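Local coordinates for oligopeptide ABC transporter, periplasmic oligopeptide-binding protein, putative (Thermotoga maritima MSB8, PDB 5IPW), which probably binds oligopeptides outside the cell membrane for uptake by an ABC transporter, at residues 343-348 / 585-590; 353-356 / 360-363; 415-420 / 429-434. All coordinates share one frame; numbering follows the deposited sequence.

Contact 1: 343-348 / 585-590; sequences LNYAHS and NLWMIG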
loop_
_atom_site.group_PDB
_atom_site.type_symbol
_atom_site.label_atom_id
_atom_site.label_comp_id
_atom_site.label_asym_id
_atom_site.label_seq_id
_atom_site.Cartn_x
_atom_site.Cartn_y
_atom_site.Cartn_z
ATOM N N LEU A 343 -6.323 -10.968 -22.864
ATOM C CA LEU A 343 -6.443 -11.023 -24.312
ATOM C C LEU A 343 -7.065 -9.722 -24.790
ATOM O O LEU A 343 -7.716 -9.018 -24.021
ATOM C CB LEU A 343 -7.307 -12.216 -24.729
ATOM C CG LEU A 343 -6.898 -13.580 -24.165
ATOM C CD1 LEU A 343 -8.014 -14.582 -24.395
ATOM C CD2 LEU A 343 -5.588 -14.065 -24.774
ATOM N N ASN A 344 -6.864 -9.400 -26.061
ATOM C CA ASN A 344 -7.402 -8.170 -26.614
ATOM C C ASN A 344 -8.881 -8.356 -26.954
ATOM O O ASN A 344 -9.225 -8.868 -28.013
ATOM C CB ASN A 344 -6.583 -7.746 -27.839
ATOM C CG ASN A 344 -6.934 -6.355 -28.326
ATOM O OD1 ASN A 344 -7.949 -5.780 -27.932
ATOM N ND2 ASN A 344 -6.096 -5.808 -29.197
ATOM N N TYR A 345 -9.758 -7.930 -26.052
ATOM C CA TYR A 345 -11.203 -8.147 -26.211
ATOM C C TYR A 345 -11.864 -7.092 -27.094
ATOM O O TYR A 345 -13.080 -7.124 -27.314
ATOM C CB TYR A 345 -11.877 -8.203 -24.840
ATOM C CG TYR A 345 -11.137 -9.112 -23.891
ATOM C CD1 TYR A 345 -11.057 -10.472 -24.131
ATOM C CD2 TYR A 345 -10.481 -8.604 -22.780
ATOM C CE1 TYR A 345 -10.364 -11.308 -23.280
ATOM C CE2 TYR A 345 -9.780 -9.430 -21.919
ATOM C CZ TYR A 345 -9.728 -10.780 -22.173
ATOM O OH TYR A 345 -9.033 -11.603 -21.327
ATOM N N ALA A 346 -11.061 -6.144 -27.575
ATOM C CA ALA A 346 -11.467 -5.244 -28.646
ATOM C C ALA A 346 -10.618 -5.483 -29.904
ATOM O O ALA A 346 -10.453 -4.588 -30.716
ATOM C CB ALA A 346 -11.352 -3.798 -28.186
ATOM N N HIS A 347 -10.112 -6.703 -30.070
ATOM C CA HIS A 347 -9.239 -7.043 -31.197
ATOM C C HIS A 347 -9.812 -6.618 -32.542
ATOM O O HIS A 347 -10.998 -6.812 -32.803
ATOM C CB HIS A 347 -8.983 -8.548 -31.251
ATOM C CG HIS A 347 -7.660 -8.905 -31.842
ATOM N ND1 HIS A 347 -7.361 -8.693 -33.168
ATOM C CD2 HIS A 347 -6.549 -9.444 -31.287
ATOM C CE1 HIS A 347 -6.125 -9.093 -33.408
ATOM N NE2 HIS A 347 -5.609 -9.551 -32.282
ATOM N N SER A 348 -8.959 -6.069 -33.404
ATOM C CA SER A 348 -9.407 -5.561 -34.700
ATOM C C SER A 348 -9.907 -6.683 -35.610
ATOM O O SER A 348 -10.945 -6.551 -36.256
ATOM C CB SER A 348 -8.287 -4.773 -35.372
ATOM O OG SER A 348 -8.012 -3.603 -34.618
ATOM N N ASN A 585 -16.287 -13.957 -15.246
ATOM C CA ASN A 585 -15.495 -13.631 -16.435
ATOM C C ASN A 585 -14.032 -13.644 -16.037
ATOM O O ASN A 585 -13.685 -13.138 -14.986
ATOM C CB ASN A 585 -15.847 -12.245 -16.952
ATOM C CG ASN A 585 -17.343 -12.041 -17.120
ATOM O OD1 ASN A 585 -17.862 -12.120 -18.227
ATOM N ND2 ASN A 585 -18.042 -11.769 -16.020
ATOM N N LEU A 586 -13.167 -14.215 -16.856
ATOM C CA LEU A 586 -11.754 -14.313 -16.481
ATOM C C LEU A 586 -10.865 -13.461 -17.378
ATOM O O LEU A 586 -9.949 -13.968 -18.033
ATOM C CB LEU A 586 -11.308 -15.780 -16.470
ATOM C CG LEU A 586 -11.071 -16.407 -15.094
ATOM C CD1 LEU A 586 -12.207 -16.134 -14.127
ATOM C CD2 LEU A 586 -10.864 -17.904 -15.251
ATOM N N TRP A 587 -11.126 -12.155 -17.373
ATOM C CA TRP A 587 -10.406 -11.213 -18.233
ATOM C C TRP A 587 -8.911 -11.177 -17.968
ATOM O O TRP A 587 -8.128 -10.938 -18.880
ATOM C CB TRP A 587 -10.957 -9.818 -18.058
ATOM C CG TRP A 587 -12.350 -9.684 -18.500
ATOM C CD1 TRP A 587 -12.836 -9.859 -19.762
ATOM C CD2 TRP A 587 -13.458 -9.318 -17.685
ATOM N NE1 TRP A 587 -14.186 -9.623 -19.781
ATOM C CE2 TRP A 587 -14.594 -9.285 -18.517
ATOM C CE3 TRP A 587 -13.601 -9.008 -16.328
ATOM C CZ2 TRP A 587 -15.860 -8.960 -18.037
ATOM C CZ3 TRP A 587 -14.855 -8.683 -15.851
ATOM C CH2 TRP A 587 -15.972 -8.663 -16.702
ATOM N N MET A 588 -8.517 -11.394 -16.716
ATOM C CA MET A 588 -7.104 -11.562 -16.384
ATOM C C MET A 588 -6.843 -13.010 -16.026
ATOM O O MET A 588 -7.537 -13.585 -15.191
ATOM C CB MET A 588 -6.701 -10.654 -15.220
ATOM C CG MET A 588 -6.438 -9.211 -15.622
ATOM S SD MET A 588 -6.124 -8.117 -14.221
ATOM C CE MET A 588 -7.781 -7.984 -13.554
ATOM N N ILE A 589 -5.844 -13.598 -16.669
ATOM C CA ILE A 589 -5.442 -14.967 -16.383
ATOM C C ILE A 589 -4.018 -14.924 -15.862
ATOM O O ILE A 589 -3.067 -14.761 -16.626
ATOM C CB ILE A 589 -5.535 -15.875 -17.632
ATOM C CG1 ILE A 589 -6.989 -15.971 -18.114
ATOM C CG2 ILE A 589 -4.995 -17.262 -17.321
ATOM C CD1 ILE A 589 -7.148 -16.627 -19.469
ATOM N N GLY A 590 -3.884 -15.050 -14.550
ATOM C CA GLY A 590 -2.576 -15.044 -13.899
ATOM C C GLY A 590 -2.043 -16.411 -13.553
ATOM O O GLY A 590 -2.754 -17.410 -13.622
#

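Contact 2: 353-356 / 360-363; sequences RKVF and RFRQ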
loop_
_atom_site.group_PDB
_atom_site.type_symbol
_atom_site.label_atom_id
_atom_site.label_comp_id
_atom_site.label_asym_id
_atom_site.label_seq_id
_atom_site.Cartn_x
_atom_site.Cartn_y
_atom_site.Cartn_z
ATOM N N ARG A 353 -11.439 -11.716 -32.093
ATOM C CA ARG A 353 -12.240 -11.037 -31.083
ATOM C C ARG A 353 -13.300 -11.982 -30.529
ATOM O O ARG A 353 -13.433 -12.108 -29.317
ATOM C CB ARG A 353 -12.910 -9.781 -31.642
ATOM C CG ARG A 353 -13.578 -8.936 -30.567
ATOM C CD ARG A 353 -14.507 -7.903 -31.164
ATOM N NE ARG A 353 -13.780 -7.025 -32.071
ATOM C CZ ARG A 353 -14.272 -6.485 -33.185
ATOM N NH1 ARG A 353 -15.525 -6.718 -33.575
ATOM N NH2 ARG A 353 -13.496 -5.699 -33.923
ATOM N N LYS A 354 -14.042 -12.635 -31.426
ATOM C CA LYS A 354 -15.116 -13.570 -31.055
ATOM C C LYS A 354 -14.625 -14.703 -30.158
ATOM O O LYS A 354 -15.194 -14.948 -29.094
ATOM C CB LYS A 354 -15.776 -14.162 -32.307
ATOM C CG LYS A 354 -16.889 -13.305 -32.898
ATOM C CD LYS A 354 -18.257 -13.617 -32.291
ATOM C CE LYS A 354 -19.013 -14.690 -33.068
ATOM N NZ LYS A 354 -18.354 -16.026 -33.017
ATOM N N VAL A 355 -13.569 -15.385 -30.595
ATOM C CA VAL A 355 -12.931 -16.431 -29.795
ATOM C C VAL A 355 -12.495 -15.902 -28.423
ATOM O O VAL A 355 -12.717 -16.559 -27.401
ATOM C CB VAL A 355 -11.709 -17.016 -30.531
ATOM C CG1 VAL A 355 -10.838 -17.859 -29.601
ATOM C CG2 VAL A 355 -12.162 -17.836 -31.734
ATOM N N PHE A 356 -11.887 -14.715 -28.413
ATOM C CA PHE A 356 -11.346 -14.090 -27.189
ATOM C C PHE A 356 -12.419 -13.694 -26.158
ATOM O O PHE A 356 -12.204 -13.835 -24.956
ATOM C CB PHE A 356 -10.497 -12.854 -27.555
ATOM C CG PHE A 356 -9.118 -13.171 -28.105
ATOM C CD1 PHE A 356 -8.700 -14.474 -28.355
ATOM C CD2 PHE A 356 -8.248 -12.138 -28.406
ATOM C CE1 PHE A 356 -7.439 -14.730 -28.867
ATOM C CE2 PHE A 356 -6.988 -12.390 -28.920
ATOM C CZ PHE A 356 -6.584 -13.688 -29.149
ATOM N N ARG A 360 -15.488 -19.307 -22.185
ATOM C CA ARG A 360 -15.002 -20.679 -22.239
ATOM C C ARG A 360 -13.584 -20.785 -22.783
ATOM O O ARG A 360 -12.826 -21.657 -22.364
ATOM C CB ARG A 360 -15.964 -21.525 -23.075
ATOM C CG ARG A 360 -17.302 -21.766 -22.379
ATOM C CD ARG A 360 -18.487 -21.562 -23.308
ATOM N NE ARG A 360 -18.367 -22.360 -24.527
ATOM C CZ ARG A 360 -19.188 -22.278 -25.570
ATOM N NH1 ARG A 360 -20.215 -21.431 -25.569
ATOM N NH2 ARG A 360 -18.977 -23.055 -26.623
ATOM N N PHE A 361 -13.231 -19.901 -23.716
ATOM C CA PHE A 361 -11.873 -19.865 -24.245
ATOM C C PHE A 361 -10.889 -19.492 -23.139
ATOM O O PHE A 361 -9.800 -20.074 -23.042
ATOM C CB PHE A 361 -11.742 -18.892 -25.432
ATOM C CG PHE A 361 -10.369 -18.905 -26.065
ATOM C CD1 PHE A 361 -9.896 -20.046 -26.709
ATOM C CD2 PHE A 361 -9.532 -17.799 -25.982
ATOM C CE1 PHE A 361 -8.624 -20.080 -27.270
ATOM C CE2 PHE A 361 -8.259 -17.829 -26.545
ATOM C CZ PHE A 361 -7.803 -18.972 -27.188
ATOM N N ARG A 362 -11.279 -18.535 -22.301
ATOM C CA ARG A 362 -10.419 -18.079 -21.202
ATOM C C ARG A 362 -10.336 -19.151 -20.112
ATOM O O ARG A 362 -9.235 -19.543 -19.708
ATOM C CB ARG A 362 -10.914 -16.740 -20.647
ATOM C CG ARG A 362 -11.025 -15.665 -21.724
ATOM C CD ARG A 362 -11.222 -14.276 -21.155
ATOM N NE ARG A 362 -12.520 -14.093 -20.501
ATOM C CZ ARG A 362 -13.580 -13.486 -21.038
ATOM N NH1 ARG A 362 -13.561 -13.000 -22.280
ATOM N NH2 ARG A 362 -14.692 -13.370 -20.320
ATOM N N GLN A 363 -11.497 -19.649 -19.676
ATOM C CA GLN A 363 -11.562 -20.793 -18.752
ATOM C C GLN A 363 -10.600 -21.890 -19.210
ATOM O O GLN A 363 -9.771 -22.386 -18.428
ATOM C CB GLN A 363 -12.989 -21.347 -18.672
ATOM C CG GLN A 363 -13.966 -20.424 -17.954
ATOM C CD GLN A 363 -15.424 -20.851 -18.080
ATOM O OE1 GLN A 363 -15.754 -21.795 -18.799
ATOM N NE2 GLN A 363 -16.309 -20.146 -17.379
#

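Contact 3: 415-420 / 429-434; sequences KLLDEM and EYRLLP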
loop_
_atom_site.group_PDB
_atom_site.type_symbol
_atom_site.label_atom_id
_atom_site.label_comp_id
_atom_site.label_asym_id
_atom_site.label_seq_id
_atom_site.Cartn_x
_atom_site.Cartn_y
_atom_site.Cartn_z
ATOM N N LYS A 415 -11.333 -30.187 -23.820
ATOM C CA LYS A 415 -12.758 -30.420 -23.974
ATOM C C LYS A 415 -13.509 -29.108 -24.177
ATOM O O LYS A 415 -14.329 -28.995 -25.085
ATOM C CB LYS A 415 -13.312 -31.186 -22.757
ATOM C CG LYS A 415 -14.726 -31.725 -22.942
ATOM C CD LYS A 415 -14.794 -32.805 -24.020
ATOM C CE LYS A 415 -15.952 -32.577 -24.982
ATOM N NZ LYS A 415 -15.756 -33.286 -26.277
ATOM N N LEU A 416 -13.221 -28.118 -23.336
ATOM C CA LEU A 416 -13.890 -26.805 -23.423
ATOM C C LEU A 416 -13.723 -26.109 -24.780
ATOM O O LEU A 416 -14.616 -25.380 -25.224
ATOM C CB LEU A 416 -13.451 -25.871 -22.280
ATOM C CG LEU A 416 -14.399 -25.818 -21.075
ATOM C CD1 LEU A 416 -13.723 -25.124 -19.904
ATOM C CD2 LEU A 416 -15.713 -25.124 -21.421
ATOM N N LEU A 417 -12.590 -26.343 -25.435
ATOM C CA LEU A 417 -12.367 -25.828 -26.780
ATOM C C LEU A 417 -13.235 -26.590 -27.782
ATOM O O LEU A 417 -13.875 -25.981 -28.651
ATOM C CB LEU A 417 -10.887 -25.934 -27.153
ATOM C CG LEU A 417 -9.888 -25.159 -26.283
ATOM C CD1 LEU A 417 -8.454 -25.437 -26.730
ATOM C CD2 LEU A 417 -10.186 -23.664 -26.289
ATOM N N ASP A 418 -13.279 -27.916 -27.638
ATOM C CA ASP A 418 -14.152 -28.750 -28.470
ATOM C C ASP A 418 -15.598 -28.270 -28.377
ATOM O O ASP A 418 -16.304 -28.241 -29.383
ATOM C CB ASP A 418 -14.059 -30.229 -28.075
ATOM C CG ASP A 418 -12.645 -30.788 -28.194
ATOM O OD1 ASP A 418 -11.826 -30.216 -28.947
ATOM O OD2 ASP A 418 -12.350 -31.803 -27.528
ATOM N N GLU A 419 -16.032 -27.877 -27.182
ATOM C CA GLU A 419 -17.375 -27.314 -27.007
ATOM C C GLU A 419 -17.607 -26.069 -27.869
ATOM O O GLU A 419 -18.725 -25.839 -28.328
ATOM C CB GLU A 419 -17.663 -26.975 -25.533
ATOM C CG GLU A 419 -18.377 -28.072 -24.745
ATOM C CD GLU A 419 -17.446 -28.944 -23.913
ATOM O OE1 GLU A 419 -17.713 -30.159 -23.788
ATOM O OE2 GLU A 419 -16.459 -28.421 -23.363
ATOM N N MET A 420 -16.562 -25.266 -28.070
ATOM C CA MET A 420 -16.667 -24.026 -28.855
ATOM C C MET A 420 -16.790 -24.274 -30.360
ATOM O O MET A 420 -17.402 -23.480 -31.075
ATOM C CB MET A 420 -15.467 -23.114 -28.578
ATOM C CG MET A 420 -15.379 -22.603 -27.145
ATOM S SD MET A 420 -13.846 -21.714 -26.779
ATOM C CE MET A 420 -13.762 -20.559 -28.148
ATOM N N GLU A 429 -2.210 -31.096 -34.463
ATOM C CA GLU A 429 -1.086 -30.375 -33.861
ATOM C C GLU A 429 -1.573 -29.092 -33.187
ATOM O O GLU A 429 -1.271 -28.839 -32.017
ATOM C CB GLU A 429 -0.026 -30.055 -34.919
ATOM C CG GLU A 429 1.201 -29.349 -34.360
ATOM C CD GLU A 429 2.363 -29.315 -35.333
ATOM O OE1 GLU A 429 2.126 -29.321 -36.561
ATOM O OE2 GLU A 429 3.519 -29.275 -34.863
ATOM N N TYR A 430 -2.307 -28.283 -33.944
ATOM C CA TYR A 430 -3.031 -27.137 -33.402
ATOM C C TYR A 430 -4.441 -27.190 -33.949
ATOM O O TYR A 430 -4.709 -27.915 -34.901
ATOM C CB TYR A 430 -2.363 -25.823 -33.806
ATOM C CG TYR A 430 -0.947 -25.664 -33.294
ATOM C CD1 TYR A 430 -0.690 -25.494 -31.935
ATOM C CD2 TYR A 430 0.137 -25.672 -34.169
ATOM C CE1 TYR A 430 0.607 -25.343 -31.462
ATOM C CE2 TYR A 430 1.438 -25.519 -33.706
ATOM C CZ TYR A 430 1.667 -25.356 -32.353
ATOM O OH TYR A 430 2.956 -25.204 -31.900
ATOM N N ARG A 431 -5.346 -26.426 -33.355
ATOM C CA ARG A 431 -6.704 -26.351 -33.885
ATOM C C ARG A 431 -6.872 -25.118 -34.781
ATOM O O ARG A 431 -5.877 -24.466 -35.124
ATOM C CB ARG A 431 -7.764 -26.476 -32.777
ATOM C CG ARG A 431 -7.637 -25.567 -31.574
ATOM C CD ARG A 431 -8.715 -25.937 -30.561
ATOM N NE ARG A 431 -8.369 -27.119 -29.762
ATOM C CZ ARG A 431 -9.242 -27.998 -29.258
ATOM N NH1 ARG A 431 -10.554 -27.880 -29.470
ATOM N NH2 ARG A 431 -8.798 -29.021 -28.537
ATOM N N LEU A 432 -8.107 -24.833 -35.199
ATOM C CA LEU A 432 -8.357 -23.861 -36.260
ATOM C C LEU A 432 -9.522 -22.931 -35.943
ATOM O O LEU A 432 -10.469 -23.315 -35.253
ATOM C CB LEU A 432 -8.661 -24.588 -37.576
ATOM C CG LEU A 432 -7.668 -25.635 -38.095
ATOM C CD1 LEU A 432 -8.296 -26.399 -39.248
ATOM C CD2 LEU A 432 -6.340 -25.020 -38.523
ATOM N N LEU A 433 -9.452 -21.717 -36.483
ATOM C CA LEU A 433 -10.518 -20.732 -36.326
ATOM C C LEU A 433 -11.651 -21.062 -37.305
ATOM O O LEU A 433 -11.442 -21.832 -38.242
ATOM C CB LEU A 433 -9.980 -19.319 -36.597
ATOM C CG LEU A 433 -8.753 -18.849 -35.810
ATOM C CD1 LEU A 433 -8.271 -17.506 -36.333
ATOM C CD2 LEU A 433 -9.055 -18.758 -34.323
ATOM N N PRO A 434 -12.845 -20.464 -37.113
ATOM C CA PRO A 434 -13.965 -20.660 -38.046
ATOM C C PRO A 434 -13.669 -20.385 -39.525
ATOM O O PRO A 434 -14.436 -20.829 -40.378
ATOM C CB PRO A 434 -15.017 -19.667 -37.548
ATOM C CG PRO A 434 -14.749 -19.545 -36.093
ATOM C CD PRO A 434 -13.255 -19.672 -35.938
#

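Contact 1: 343-348 / 585-590
The Y345 ring has W587 CD1 over one face, set toward the rim, and L343 O over the centre of the opposite face. W587 O lies at the ring edge, in plane, beside the hydroxyl on the CE2 side. The two aromatics form a T-shaped (edge-to-face) pair. The indole presents its CD1 edge, and the tyrosine presents its face. The planes are 67° apart. The centroid of the Y345 ring is 5.2 Å from that of the W587 five-membered ring, and the nearest side-chain atoms are Y345 CE2 and W587 CD1 at 3.8 Å. One face of the indole carries N585 CB, again toward the rim.

The polar part of the contact runs through the phenol. Y345 OH donates to W587 O at 2.7 Å. It meets that oxygen well to the side of the carbonyl, with a C=O...O angle of 114°, and is tilted out of the carbonyl plane. The same hydroxyl accepts a fairly straight bond from L343 N at 3.2 Å. This pair of bonds satisfies a buried hydroxyl and limits how far the ring can swing. In Y345, CG sits opposite the carbonyl carbon (chi1 -48°), which sends the ring back beside L343 and across to W587.

The tyrosine itself sits in a type I turn, N344 to H347, in which N344 OD1 also accepts from A346 N, an Asx turn. W518 stacks on W587, while H582 meets it edge-to-face. I589 pairs by backbone bonds with I341.

The contact therefore joins the end of strand 340-343 to the approach to strand 589-591. These antiparallel neighbours lie at one side of a five-stranded mixed sheet, consistent with a lobe of the type 2 periplasmic binding protein fold.

Contact 2: 353-356 / 360-363
V355 and F356 meet F361 and R362 where helix 350-357 gives way to helix 359-367. These are two consecutive helices joined by a short break, in a solute-binding protein of the periplasmic binding protein clan. With so short a break between the helices, side chains from the last turn of one pack on the first turn of the next.

F361 is central. Its CB bond points at the first helix, and its CG is anti to the backbone N (chi1 -176°). That extended setting carries the ring past the backbone of V355. V355 CG1 then sits over the middle of one ring face, 3.6 Å from the centroid and almost on the ring normal. This is a CH-pi contact. V355 places CG1, rather than CG2, on that face because CG1 is the branch anti to its own N. V355 O also approaches F361 CB and the near side of the ring.

F356 starts out away from the second helix, but its ring turns back alongside F361. The two side chains point the same way. Their planes are only 17° apart, yet the rings are slid so far past each other that they barely overlap, with centroids 6.0 Å apart. The closest atoms are F356 CD1 and F361 CE2 at 3.8 Å. F441 meets F356 edge-to-face, and L343 touches both phenylalanines, so the pair belongs to the core between the helices and the sheet.

R362 supplies the polar link. Its chain is bent at CG-CD (chi3 -68°), which folds the guanidinium back toward the first helix. R362 NH1 donates to F356 O at 3.1 Å. It reaches that oxygen in the carbonyl plane, on a lone pair, although F356 O is itself tilted out of the guanidinium plane.

Contact 3: 415-420 / 429-434
R431 reaches back to L417 and D418 on helix 410-420, from the loop that joins this helix to strand 440-445. The contact is a salt-bridge network of K415, D418 and R431, in a lobe of the binding-protein fold.

The apolar part is a cover for the guanidinium. L417 CB lies over one face, toward the rim. L417 CD1 packs beside R431 NE at 3.5 Å. The R431 chain is bent at chi3 (80°), and this turns the charged end toward the helix.

The charged part centres on D418 OD1. R431 NH1 binds it at 2.7 Å, and R431 NH2 adds a weak bond at 3.3 Å. One carboxylate oxygen thus takes both nitrogens. NH1 meets it on its anti side, 29° out of the carboxylate plane. The carboxylate and guanidinium planes are 22° apart.

R431 is buried and has further partners: NE donates to I464 O, and W424 makes a cation-pi contact. A weak bond also runs from NH2 to N414 OD1.

K415 stays on the helix side of the network. Its NZ is 3.9 Å from D418 OD2, a long ion pair to the oxygen that R431 does not use.

The three contacts lie on the same side of the chain's centre and run outward from contact 1 to contact 3. Contacts 2 and 3 both fall inside the long loop closed by contact 1. The centres of contacts 1 and 2 are about 8 Å apart. Here R353 NE probably bonds H347 O, and R362 CD packs on the hydroxyl of Y345. Contact 2 also touches contact 3, with centres about 11 Å apart, through F361 against L417 and M420. Contacts 1 and 3 do not touch; their nearest atoms are about 9 Å apart. Contact 2 is therefore the bridge. No bound peptide takes part in any of these contacts.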